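Local coordinates for protein alkaline phosphatase D (Bacillus subtilis, PDB 2YEQ) that hydrolyses phosphate esters as a secreted PhoD-family phosphodiesterase and alkaline phosphatase with iron and calcium in its active site, at residues Glu212-Tyr217 against Lys224-Glu229; Ala218-Glu223 against Leu233-Ala238; Thr322-Val327 against Tyr477-Thr482. All coordinates share one frame; numbering follows the deposited sequence.

Interaction 1: residues Glu212-Tyr217 against Lys224-Glu229. With CA (calcium ion), chain B; NA (sodium ion), chain C; PE5 (3,6,9,12,15,18,21,24-octaoxahexacosan-1-ol), chain D.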
loop_
_atom_site.group_PDB
_atom_site.type_symbol
_atom_site.label_atom_id
_atom_site.label_comp_id
_atom_site.label_asym_id
_atom_site.label_seq_id
_atom_site.Cartn_x
_atom_site.Cartn_y
_atom_site.Cartn_z
ATOM N N GLU A 212 0.051 -5.109 -8.675
ATOM C CA GLU A 212 1.117 -4.458 -9.412
ATOM C C GLU A 212 1.732 -5.401 -10.490
ATOM O O GLU A 212 2.432 -4.925 -11.381
ATOM C CB GLU A 212 2.213 -4.024 -8.468
ATOM C CG GLU A 212 1.863 -2.727 -7.731
ATOM C CD GLU A 212 1.153 -2.897 -6.381
ATOM O OE1 GLU A 212 0.645 -3.996 -6.022
ATOM O OE2 GLU A 212 1.088 -1.851 -5.665
ATOM N N VAL A 213 1.518 -6.719 -10.342
ATOM C CA VAL A 213 1.906 -7.707 -11.373
ATOM C C VAL A 213 0.698 -8.435 -11.883
ATOM O O VAL A 213 0.258 -8.209 -13.016
ATOM C CB VAL A 213 2.967 -8.695 -10.891
ATOM C CG1 VAL A 213 3.521 -9.502 -12.140
ATOM C CG2 VAL A 213 4.090 -7.984 -10.152
ATOM N N GLU A 214 0.147 -9.321 -11.060
ATOM C CA GLU A 214 -1.040 -10.069 -11.434
ATOM C C GLU A 214 -1.664 -10.648 -10.186
ATOM O O GLU A 214 -0.947 -11.018 -9.259
ATOM C CB GLU A 214 -0.727 -11.223 -12.436
ATOM C CG GLU A 214 -2.033 -11.921 -12.927
ATOM C CD GLU A 214 -1.839 -13.183 -13.830
ATOM O OE1 GLU A 214 -0.875 -13.931 -13.582
ATOM O OE2 GLU A 214 -2.706 -13.413 -14.738
ATOM N N ASN A 215 -2.986 -10.776 -10.198
ATOM C CA ASN A 215 -3.724 -11.323 -9.057
ATOM C C ASN A 215 -3.132 -12.607 -8.450
ATOM O O ASN A 215 -2.916 -13.613 -9.162
ATOM C CB ASN A 215 -5.174 -11.631 -9.442
ATOM C CG ASN A 215 -6.048 -11.933 -8.226
ATOM O OD1 ASN A 215 -6.113 -11.127 -7.280
ATOM N ND2 ASN A 215 -6.732 -13.086 -8.249
ATOM N N ASN A 216 -2.921 -12.560 -7.132
ATOM C CA ASN A 216 -2.530 -13.699 -6.299
ATOM C C ASN A 216 -1.293 -14.447 -6.749
ATOM O O ASN A 216 -1.176 -15.662 -6.519
ATOM C CB ASN A 216 -3.701 -14.678 -6.136
ATOM C CG ASN A 216 -4.762 -14.178 -5.118
ATOM O OD1 ASN A 216 -5.059 -13.003 -5.072
ATOM N ND2 ASN A 216 -5.334 -15.096 -4.324
ATOM N N TYR A 217 -0.345 -13.728 -7.341
ATOM C CA TYR A 217 0.930 -14.307 -7.616
ATOM C C TYR A 217 1.665 -14.657 -6.330
ATOM O O TYR A 217 1.438 -14.054 -5.264
ATOM C CB TYR A 217 1.774 -13.432 -8.543
ATOM C CG TYR A 217 2.686 -12.359 -7.988
ATOM C CD1 TYR A 217 3.990 -12.632 -7.661
ATOM C CD2 TYR A 217 2.247 -11.022 -7.880
ATOM C CE1 TYR A 217 4.849 -11.650 -7.236
ATOM C CE2 TYR A 217 3.096 -10.018 -7.441
ATOM C CZ TYR A 217 4.377 -10.315 -7.111
ATOM O OH TYR A 217 5.230 -9.326 -6.682
ATOM N N LYS A 224 -3.927 -19.686 -11.169
ATOM C CA LYS A 224 -4.737 -20.453 -12.112
ATOM C C LYS A 224 -3.915 -21.318 -13.078
ATOM O O LYS A 224 -4.272 -21.444 -14.249
ATOM C CB LYS A 224 -5.648 -19.504 -12.897
ATOM C CG LYS A 224 -6.565 -18.637 -12.014
ATOM C CD LYS A 224 -7.799 -19.377 -11.624
ATOM C CE LYS A 224 -8.783 -18.485 -10.872
ATOM N NZ LYS A 224 -8.752 -18.741 -9.396
ATOM N N GLY A 225 -2.809 -21.865 -12.596
ATOM C CA GLY A 225 -1.969 -22.783 -13.382
ATOM C C GLY A 225 -1.411 -22.191 -14.663
ATOM O O GLY A 225 -1.205 -22.895 -15.646
ATOM N N GLN A 226 -1.137 -20.893 -14.657
ATOM C CA GLN A 226 -0.553 -20.240 -15.822
ATOM C C GLN A 226 0.931 -20.502 -15.875
ATOM O O GLN A 226 1.499 -21.084 -14.944
ATOM C CB GLN A 226 -0.865 -18.750 -15.769
ATOM C CG GLN A 226 -2.346 -18.493 -15.917
ATOM C CD GLN A 226 -2.676 -17.006 -15.808
ATOM O OE1 GLN A 226 -2.652 -16.430 -14.730
ATOM N NE2 GLN A 226 -2.931 -16.388 -16.926
ATOM N N SER A 227 1.570 -20.074 -16.960
ATOM C CA SER A 227 2.966 -20.400 -17.205
ATOM C C SER A 227 3.926 -19.586 -16.354
ATOM O O SER A 227 3.882 -18.345 -16.383
ATOM C CB SER A 227 3.298 -20.187 -18.675
ATOM O OG SER A 227 4.668 -19.995 -18.886
ATOM N N VAL A 228 4.814 -20.297 -15.643
ATOM C CA VAL A 228 5.858 -19.686 -14.845
ATOM C C VAL A 228 6.853 -18.932 -15.740
ATOM O O VAL A 228 7.269 -17.778 -15.462
ATOM C CB VAL A 228 6.584 -20.752 -13.973
ATOM C CG1 VAL A 228 7.908 -20.207 -13.449
ATOM C CG2 VAL A 228 5.665 -21.238 -12.835
ATOM N N GLU A 229 7.274 -19.563 -16.826
ATOM C CA GLU A 229 8.222 -18.907 -17.715
ATOM C C GLU A 229 7.720 -17.534 -18.204
ATOM O O GLU A 229 8.455 -16.546 -18.200
ATOM C CB GLU A 229 8.522 -19.832 -18.911
ATOM C CG GLU A 229 9.540 -19.299 -19.855
ATOM C CD GLU A 229 9.809 -20.301 -21.001
ATOM O OE1 GLU A 229 8.860 -20.692 -21.733
ATOM O OE2 GLU A 229 10.968 -20.686 -21.139
HETATM CA CA CA B . -5.666 -10.730 -4.999
HETATM NA NA NA C . -4.711 -12.694 -15.639
HETATM C C48 PE5 D . -4.913 -19.908 -8.274
HETATM C C50 PE5 D . -5.670 -21.240 -8.197
HETATM O O1 PE5 D . -4.767 -22.361 -8.141
HETATM C C1 PE5 D . -4.667 -23.084 -9.376
HETATM O O HOH W 1 -4.043 -14.075 -17.230
HETATM O O HOH W 2 -5.406 -14.430 -14.324
HETATM O O HOH W 3 -5.397 -11.356 -13.964
HETATM O O HOH W 4 -7.807 -11.114 -4.508
HETATM O O HOH W 5 -5.014 -10.890 -2.735
#
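Glu214 and Gln226 approach each other from opposite directions beside a sodium ion, their carboxylate and amide planes 43° apart. Glu214 reaches this place with CG trans to the backbone N (chi1 -175°) and the chain straight beyond it. Its OE2 binds the sodium at 2.3 Å and lies 3.0 Å from Gln226 OE1 as modelled. The Gln226 amide has probably been built turned over, and in the other orientation this approach may be a hydrogen bond. Three waters and, from elsewhere, Glu175 and Gln517 share the ion. An alanine in place of Gln226 is likely to leave the Glu214 carboxylate without its polar neighbour from 224-229 and open a gap beside the sodium site.

The chain bends in a type II beta turn from Glu214 to Tyr217, whose closing bond, Tyr217 N to Glu214 O, is weak at 3.4 Å. Its two central residues point their amide oxygens at a calcium ion: Asn215 OD1 and Asn216 OD1 each bind at 2.4 Å, with two waters and Asp210. Asp210 also belongs to a calcium site containing Asp151, itself an iron ligand. Cations draw together oxygens that would otherwise repel: sodium and Arg234, which pairs with both carboxylates, probably offset part of the charge of Glu214 and Glu175, while calcium ties this turn to the active-site metal ligands.

Interaction 2: residues Ala218-Glu223 against Leu233-Ala238; sequences ANKIPE and LRRAAA. With PE5 (3,6,9,12,15,18,21,24-octaoxahexacosan-1-ol), chain E; PE5 (3,6,9,12,15,18,21,24-octaoxahexacosan-1-ol), chain D.
Asn219 and Arg235 join a type II' beta turn, Ala218 to Ile221, to helix 228-245 in the calcineurin-like phosphatase domain. Asn219 is the turn's second residue, and its positive phi fits that place.

Hydrogen bonds carry most of the contact. Arg235 NH1 meets both oxygens of Asn219: the backbone O at 2.8 Å, a weak bond with an N-H...O angle of 134°, and OD1 at 3.1 Å. The amide and guanidinium planes are only 9° apart, although OD1 lies somewhat above the guanidinium plane. A bend in the arginine chain at chi3 (93°) swings the group across to the turn. The guanidinium is gripped from elsewhere too, NH2 donating to Pro257 O and NH1 to Gln280 O.

Packing adds a second layer. Lys220 sets CG over one guanidinium face, 3.7 Å from Arg235 NH1 and displaced toward the rim, while CE passes near NH2.

Two positive ends come near each other, Lys220 NZ lying 4.2 Å from Arg235 NH2. The oxygens around them would probably ease this repulsion: NZ donates to O2 of a bound polyether at 3.0 Å, and a water accepts from Arg235 NH2 while donating to Asn219 OD1. That same OD1 is shared by the two cations, accepting from Lys220 NZ at 2.9 Å on one face of its amide plane and from Arg235 NH1 on the other.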
loop_
_atom_site.group_PDB
_atom_site.type_symbol
_atom_site.label_atom_id
_atom_site.label_comp_id
_atom_site.label_asym_id
_atom_site.label_seq_id
_atom_site.Cartn_x
_atom_site.Cartn_y
_atom_site.Cartn_z
ATOM N N ALA A 218 2.567 -15.627 -6.445
ATOM C CA ALA A 218 3.381 -16.057 -5.309
ATOM C C ALA A 218 4.805 -16.304 -5.780
ATOM O O ALA A 218 5.081 -17.343 -6.389
ATOM C CB ALA A 218 2.753 -17.331 -4.687
ATOM N N ASN A 219 5.701 -15.344 -5.495
ATOM C CA ASN A 219 7.069 -15.364 -5.999
ATOM C C ASN A 219 7.040 -15.438 -7.558
ATOM O O ASN A 219 6.711 -14.420 -8.229
ATOM C CB ASN A 219 7.886 -16.489 -5.331
ATOM C CG ASN A 219 9.359 -16.358 -5.542
ATOM O OD1 ASN A 219 9.843 -15.687 -6.484
ATOM N ND2 ASN A 219 10.128 -16.998 -4.653
ATOM N N LYS A 220 7.316 -16.615 -8.137
ATOM C CA LYS A 220 7.326 -16.736 -9.596
ATOM C C LYS A 220 6.236 -17.643 -10.111
ATOM O O LYS A 220 6.242 -18.043 -11.272
ATOM C CB LYS A 220 8.713 -17.135 -10.057
ATOM C CG LYS A 220 9.669 -15.937 -9.900
ATOM C CD LYS A 220 11.103 -16.312 -10.130
ATOM C CE LYS A 220 12.036 -15.574 -9.213
ATOM N NZ LYS A 220 12.297 -16.317 -7.914
ATOM N N ILE A 221 5.267 -17.935 -9.250
ATOM C CA ILE A 221 4.119 -18.729 -9.598
ATOM C C ILE A 221 2.867 -17.876 -9.782
ATOM O O ILE A 221 2.342 -17.320 -8.794
ATOM C CB ILE A 221 3.829 -19.787 -8.518
ATOM C CG1 ILE A 221 5.064 -20.638 -8.230
ATOM C CG2 ILE A 221 2.677 -20.655 -8.922
ATOM C CD1 ILE A 221 4.848 -21.594 -7.047
ATOM N N PRO A 222 2.340 -17.803 -11.010
ATOM C CA PRO A 222 1.076 -17.093 -11.232
ATOM C C PRO A 222 -0.114 -17.927 -10.840
ATOM O O PRO A 222 -0.011 -19.149 -10.672
ATOM C CB PRO A 222 1.062 -16.852 -12.759
ATOM C CG PRO A 222 1.769 -18.084 -13.299
ATOM C CD PRO A 222 2.859 -18.389 -12.273
ATOM N N GLU A 223 -1.249 -17.264 -10.702
ATOM C CA GLU A 223 -2.495 -17.899 -10.379
ATOM C C GLU A 223 -3.015 -18.790 -11.524
ATOM O O GLU A 223 -2.627 -18.634 -12.688
ATOM C CB GLU A 223 -3.559 -16.838 -10.057
ATOM C CG GLU A 223 -3.981 -15.932 -11.221
ATOM C CD GLU A 223 -5.244 -15.108 -10.922
ATOM O OE1 GLU A 223 -5.854 -15.349 -9.849
ATOM O OE2 GLU A 223 -5.626 -14.229 -11.757
ATOM N N LEU A 233 8.940 -13.164 -16.991
ATOM C CA LEU A 233 9.124 -12.030 -17.879
ATOM C C LEU A 233 8.149 -10.915 -17.495
ATOM O O LEU A 233 8.494 -9.749 -17.471
ATOM C CB LEU A 233 8.901 -12.463 -19.325
ATOM C CG LEU A 233 9.985 -13.397 -19.882
ATOM C CD1 LEU A 233 9.527 -13.948 -21.243
ATOM C CD2 LEU A 233 11.294 -12.627 -19.983
ATOM N N ARG A 234 6.929 -11.303 -17.181
ATOM C CA ARG A 234 5.928 -10.353 -16.749
ATOM C C ARG A 234 6.315 -9.633 -15.439
ATOM O O ARG A 234 6.148 -8.421 -15.309
ATOM C CB ARG A 234 4.620 -11.079 -16.596
ATOM C CG ARG A 234 3.456 -10.205 -16.531
ATOM C CD ARG A 234 2.235 -11.014 -16.464
ATOM N NE ARG A 234 1.080 -10.157 -16.349
ATOM C CZ ARG A 234 -0.169 -10.564 -16.309
ATOM N NH1 ARG A 234 -0.480 -11.852 -16.407
ATOM N NH2 ARG A 234 -1.127 -9.663 -16.193
ATOM N N ARG A 235 6.884 -10.370 -14.488
ATOM C CA ARG A 235 7.321 -9.772 -13.244
ATOM C C ARG A 235 8.456 -8.781 -13.452
ATOM O O ARG A 235 8.471 -7.717 -12.822
ATOM C CB ARG A 235 7.729 -10.833 -12.208
ATOM C CG ARG A 235 7.727 -10.300 -10.785
ATOM C CD ARG A 235 8.018 -11.383 -9.761
ATOM N NE ARG A 235 9.436 -11.485 -9.419
ATOM C CZ ARG A 235 9.910 -12.234 -8.427
ATOM N NH1 ARG A 235 9.077 -12.977 -7.721
ATOM N NH2 ARG A 235 11.201 -12.259 -8.157
ATOM N N ALA A 236 9.389 -9.093 -14.338
ATOM C CA ALA A 236 10.444 -8.161 -14.684
ATOM C C ALA A 236 9.897 -6.843 -15.279
ATOM O O ALA A 236 10.362 -5.767 -14.914
ATOM C CB ALA A 236 11.491 -8.819 -15.655
ATOM N N ALA A 237 8.936 -6.945 -16.183
ATOM C CA ALA A 237 8.285 -5.778 -16.788
ATOM C C ALA A 237 7.536 -4.941 -15.726
ATOM O O ALA A 237 7.678 -3.722 -15.686
ATOM C CB ALA A 237 7.330 -6.215 -17.861
ATOM N N ALA A 238 6.747 -5.618 -14.892
ATOM C CA ALA A 238 5.963 -4.981 -13.826
ATOM C C ALA A 238 6.829 -4.290 -12.799
ATOM O O ALA A 238 6.538 -3.170 -12.381
ATOM C CB ALA A 238 5.073 -6.013 -13.138
HETATM O O1 PE5 E . 11.489 -19.501 -7.162
HETATM C C1 PE5 E . 12.656 -19.490 -6.354
HETATM C C2 PE5 E . 13.914 -19.598 -7.202
HETATM O O2 PE5 E . 14.448 -18.299 -7.481
HETATM C C3 PE5 E . 15.630 -18.268 -8.311
HETATM C C4 PE5 E . 15.373 -18.789 -9.735
HETATM O O3 PE5 E . 15.667 -17.829 -10.757
HETATM C C5 PE5 E . 15.355 -18.309 -12.081
HETATM C C6 PE5 E . 13.888 -18.053 -12.444
HETATM O O4 PE5 E . 13.180 -19.268 -12.762
HETATM C C7 PE5 E . 12.042 -19.536 -11.924
HETATM C C8 PE5 E . 11.140 -20.551 -12.572
HETATM C C48 PE5 D . -4.913 -19.908 -8.274
HETATM C C50 PE5 D . -5.670 -21.240 -8.197
HETATM O O1 PE5 D . -4.767 -22.361 -8.141
HETATM C C1 PE5 D . -4.667 -23.084 -9.376
HETATM O O HOH W 6 12.061 -13.752 -5.704
#

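Interaction 3: residues Thr322-Val327 against Tyr477-Thr482; sequences TAHWNV and YQKDQT
Lys479 stretches from the loop after strand 470-477 across the indole of Trp325, of strand 325-329, to reach His324.

The hydrogen bonds lie at the lysine tip. Lys479 NZ donates to His324 O at 2.8 Å, from close to the carbonyl plane, and to a water, also at 2.8 Å. That water sits in the plane of the His324 ring, 2.9 Å from ND1, and links the imidazole to the ammonium. Pro449 O is a further, weak acceptor for NZ.

The contacts with pi systems come from the same chain. Lys479 CE rests over one face of the six-membered ring of Trp325, 3.5 Å from CZ2, as a CH-pi contact. NZ lies 4.6 Å from that ring's centroid and 18° off its normal, which is cation-pi geometry. With a bend at chi3 (-140°) CE settles over the indole and NZ rises away from it to the carbonyl.

Apolar contact is made by ring rims. Trp325 CZ3 touches Tyr477 CD2 at 3.6 Å with the planes inclined at 59°; neither ring covers the other, so this is not a T-shaped stack. The polar atoms of both rings look elsewhere: Trp325 NE1 donates to Thr448 O, and Tyr477 OH bonds Asn372 O.

Within 477-482, Asp480 OD1 accepts from Thr482 N at 3.1 Å, forming an Asx turn, and from Thr482 OG1 at 2.7 Å on the same face of the carboxylate.

Strand 325-329 belongs to one mixed sheet and strand 470-477 to another, so these side chains bridge two facing sheets, as in the layered beta sandwich of calcineurin-like metallophosphatases.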
loop_
_atom_site.group_PDB
_atom_site.type_symbol
_atom_site.label_atom_id
_atom_site.label_comp_id
_atom_site.label_asym_id
_atom_site.label_seq_id
_atom_site.Cartn_x
_atom_site.Cartn_y
_atom_site.Cartn_z
ATOM N N THR A 322 14.922 0.097 19.985
ATOM C CA THR A 322 14.597 0.708 21.268
ATOM C C THR A 322 13.517 1.764 21.099
ATOM O O THR A 322 13.287 2.549 22.010
ATOM C CB THR A 322 15.826 1.359 21.886
ATOM O OG1 THR A 322 16.389 2.266 20.941
ATOM C CG2 THR A 322 16.861 0.310 22.251
ATOM N N ALA A 323 12.843 1.784 19.950
ATOM C CA ALA A 323 11.793 2.767 19.703
ATOM C C ALA A 323 10.586 2.474 20.555
ATOM O O ALA A 323 10.419 1.359 21.005
ATOM C CB ALA A 323 11.402 2.786 18.215
ATOM N N HIS A 324 9.735 3.478 20.766
ATOM C CA HIS A 324 8.468 3.289 21.489
ATOM C C HIS A 324 7.489 2.360 20.795
ATOM O O HIS A 324 6.640 1.763 21.460
ATOM C CB HIS A 324 7.758 4.626 21.737
ATOM C CG HIS A 324 8.463 5.493 22.734
ATOM N ND1 HIS A 324 8.515 5.186 24.075
ATOM C CD2 HIS A 324 9.185 6.630 22.578
ATOM C CE1 HIS A 324 9.228 6.105 24.706
ATOM N NE2 HIS A 324 9.654 6.986 23.820
ATOM N N TRP A 325 7.583 2.259 19.463
ATOM C CA TRP A 325 6.710 1.385 18.684
ATOM C C TRP A 325 7.497 0.634 17.597
ATOM O O TRP A 325 8.487 1.141 17.054
ATOM C CB TRP A 325 5.610 2.198 18.021
ATOM C CG TRP A 325 4.718 2.918 18.995
ATOM C CD1 TRP A 325 4.841 4.206 19.421
ATOM C CD2 TRP A 325 3.604 2.376 19.678
ATOM N NE1 TRP A 325 3.847 4.511 20.326
ATOM C CE2 TRP A 325 3.071 3.401 20.500
ATOM C CE3 TRP A 325 2.991 1.123 19.679
ATOM C CZ2 TRP A 325 1.968 3.198 21.314
ATOM C CZ3 TRP A 325 1.903 0.929 20.460
ATOM C CH2 TRP A 325 1.390 1.963 21.277
ATOM N N ASN A 326 7.053 -0.580 17.308
ATOM C CA ASN A 326 7.629 -1.412 16.231
ATOM C C ASN A 326 6.497 -1.675 15.279
ATOM O O ASN A 326 5.441 -2.137 15.686
ATOM C CB ASN A 326 8.162 -2.716 16.804
ATOM C CG ASN A 326 9.412 -2.523 17.580
ATOM O OD1 ASN A 326 10.419 -2.089 17.036
ATOM N ND2 ASN A 326 9.374 -2.849 18.880
ATOM N N VAL A 327 6.678 -1.297 14.018
ATOM C CA VAL A 327 5.568 -1.298 13.059
ATOM C C VAL A 327 5.916 -2.234 11.898
ATOM O O VAL A 327 7.051 -2.221 11.433
ATOM C CB VAL A 327 5.296 0.121 12.537
ATOM C CG1 VAL A 327 4.069 0.156 11.575
ATOM C CG2 VAL A 327 5.074 1.093 13.736
ATOM N N TYR A 477 -4.634 2.443 21.249
ATOM C CA TYR A 477 -3.973 1.325 21.912
ATOM C C TYR A 477 -2.923 1.917 22.802
ATOM O O TYR A 477 -2.136 2.761 22.372
ATOM C CB TYR A 477 -3.362 0.328 20.897
ATOM C CG TYR A 477 -2.488 -0.755 21.507
ATOM C CD1 TYR A 477 -3.029 -1.757 22.294
ATOM C CD2 TYR A 477 -1.118 -0.758 21.317
ATOM C CE1 TYR A 477 -2.215 -2.754 22.873
ATOM C CE2 TYR A 477 -0.303 -1.759 21.868
ATOM C CZ TYR A 477 -0.865 -2.753 22.637
ATOM O OH TYR A 477 -0.054 -3.713 23.198
ATOM N N GLN A 478 -2.893 1.477 24.053
ATOM C CA GLN A 478 -1.978 2.032 25.034
ATOM C C GLN A 478 -1.022 1.052 25.706
ATOM O O GLN A 478 -0.528 1.336 26.787
ATOM C CB GLN A 478 -2.790 2.751 26.096
ATOM C CG GLN A 478 -3.411 3.996 25.587
ATOM C CD GLN A 478 -4.341 4.658 26.589
ATOM O OE1 GLN A 478 -4.735 4.064 27.596
ATOM N NE2 GLN A 478 -4.711 5.896 26.301
ATOM N N LYS A 479 -0.708 -0.063 25.068
ATOM C CA LYS A 479 0.335 -0.956 25.590
ATOM C C LYS A 479 -0.047 -1.493 26.973
ATOM O O LYS A 479 0.699 -1.378 27.940
ATOM C CB LYS A 479 1.699 -0.255 25.659
ATOM C CG LYS A 479 2.142 0.422 24.369
ATOM C CD LYS A 479 3.659 0.609 24.346
ATOM C CE LYS A 479 4.067 1.932 23.757
ATOM N NZ LYS A 479 5.502 2.196 23.941
ATOM N N ASP A 480 -1.242 -2.041 27.055
ATOM C CA ASP A 480 -1.691 -2.714 28.254
ATOM C C ASP A 480 -2.705 -3.744 27.818
ATOM O O ASP A 480 -3.102 -3.784 26.628
ATOM C CB ASP A 480 -2.259 -1.722 29.289
ATOM C CG ASP A 480 -3.446 -0.887 28.766
ATOM O OD1 ASP A 480 -4.258 -1.367 27.953
ATOM O OD2 ASP A 480 -3.597 0.273 29.213
ATOM N N GLN A 481 -3.120 -4.566 28.768
ATOM C CA GLN A 481 -3.914 -5.749 28.488
ATOM C C GLN A 481 -5.333 -5.414 28.139
ATOM O O GLN A 481 -6.107 -6.292 27.776
ATOM C CB GLN A 481 -3.870 -6.711 29.682
ATOM C CG GLN A 481 -4.491 -8.107 29.436
ATOM C CD GLN A 481 -3.888 -8.842 28.251
ATOM O OE1 GLN A 481 -4.546 -9.695 27.651
ATOM N NE2 GLN A 481 -2.629 -8.528 27.922
ATOM N N THR A 482 -5.697 -4.140 28.193
ATOM C CA THR A 482 -7.048 -3.780 27.769
ATOM C C THR A 482 -7.119 -3.679 26.225
ATOM O O THR A 482 -8.187 -3.772 25.654
ATOM C CB THR A 482 -7.538 -2.490 28.475
ATOM O OG1 THR A 482 -6.993 -1.345 27.819
ATOM C CG2 THR A 482 -7.093 -2.486 29.952
HETATM O O HOH W 7 7.341 3.117 25.769
#

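Interactions 1 and 2 are neighbours, their centres about 6 Å apart, and both draw on helix 228-245 and the loop leading into it from strand 203-206. Their segments alternate along the chain, and they touch directly: Glu214 OE2 forms a salt bridge with Arg234 NH1 at 3.2 Å, and Asn215 ND2 probably bonds Glu223 OE1. One loop thus meets metal ions and helix together. Interaction 3 comes later in sequence and lies on the opposite side of the chain's centre, about 37 to 38 Å from the other two between centres. It joins strand 325-329 of one sheet to the loop after strand 470-477 of another, far from the metal-binding loop to which interactions 1 and 2 belong.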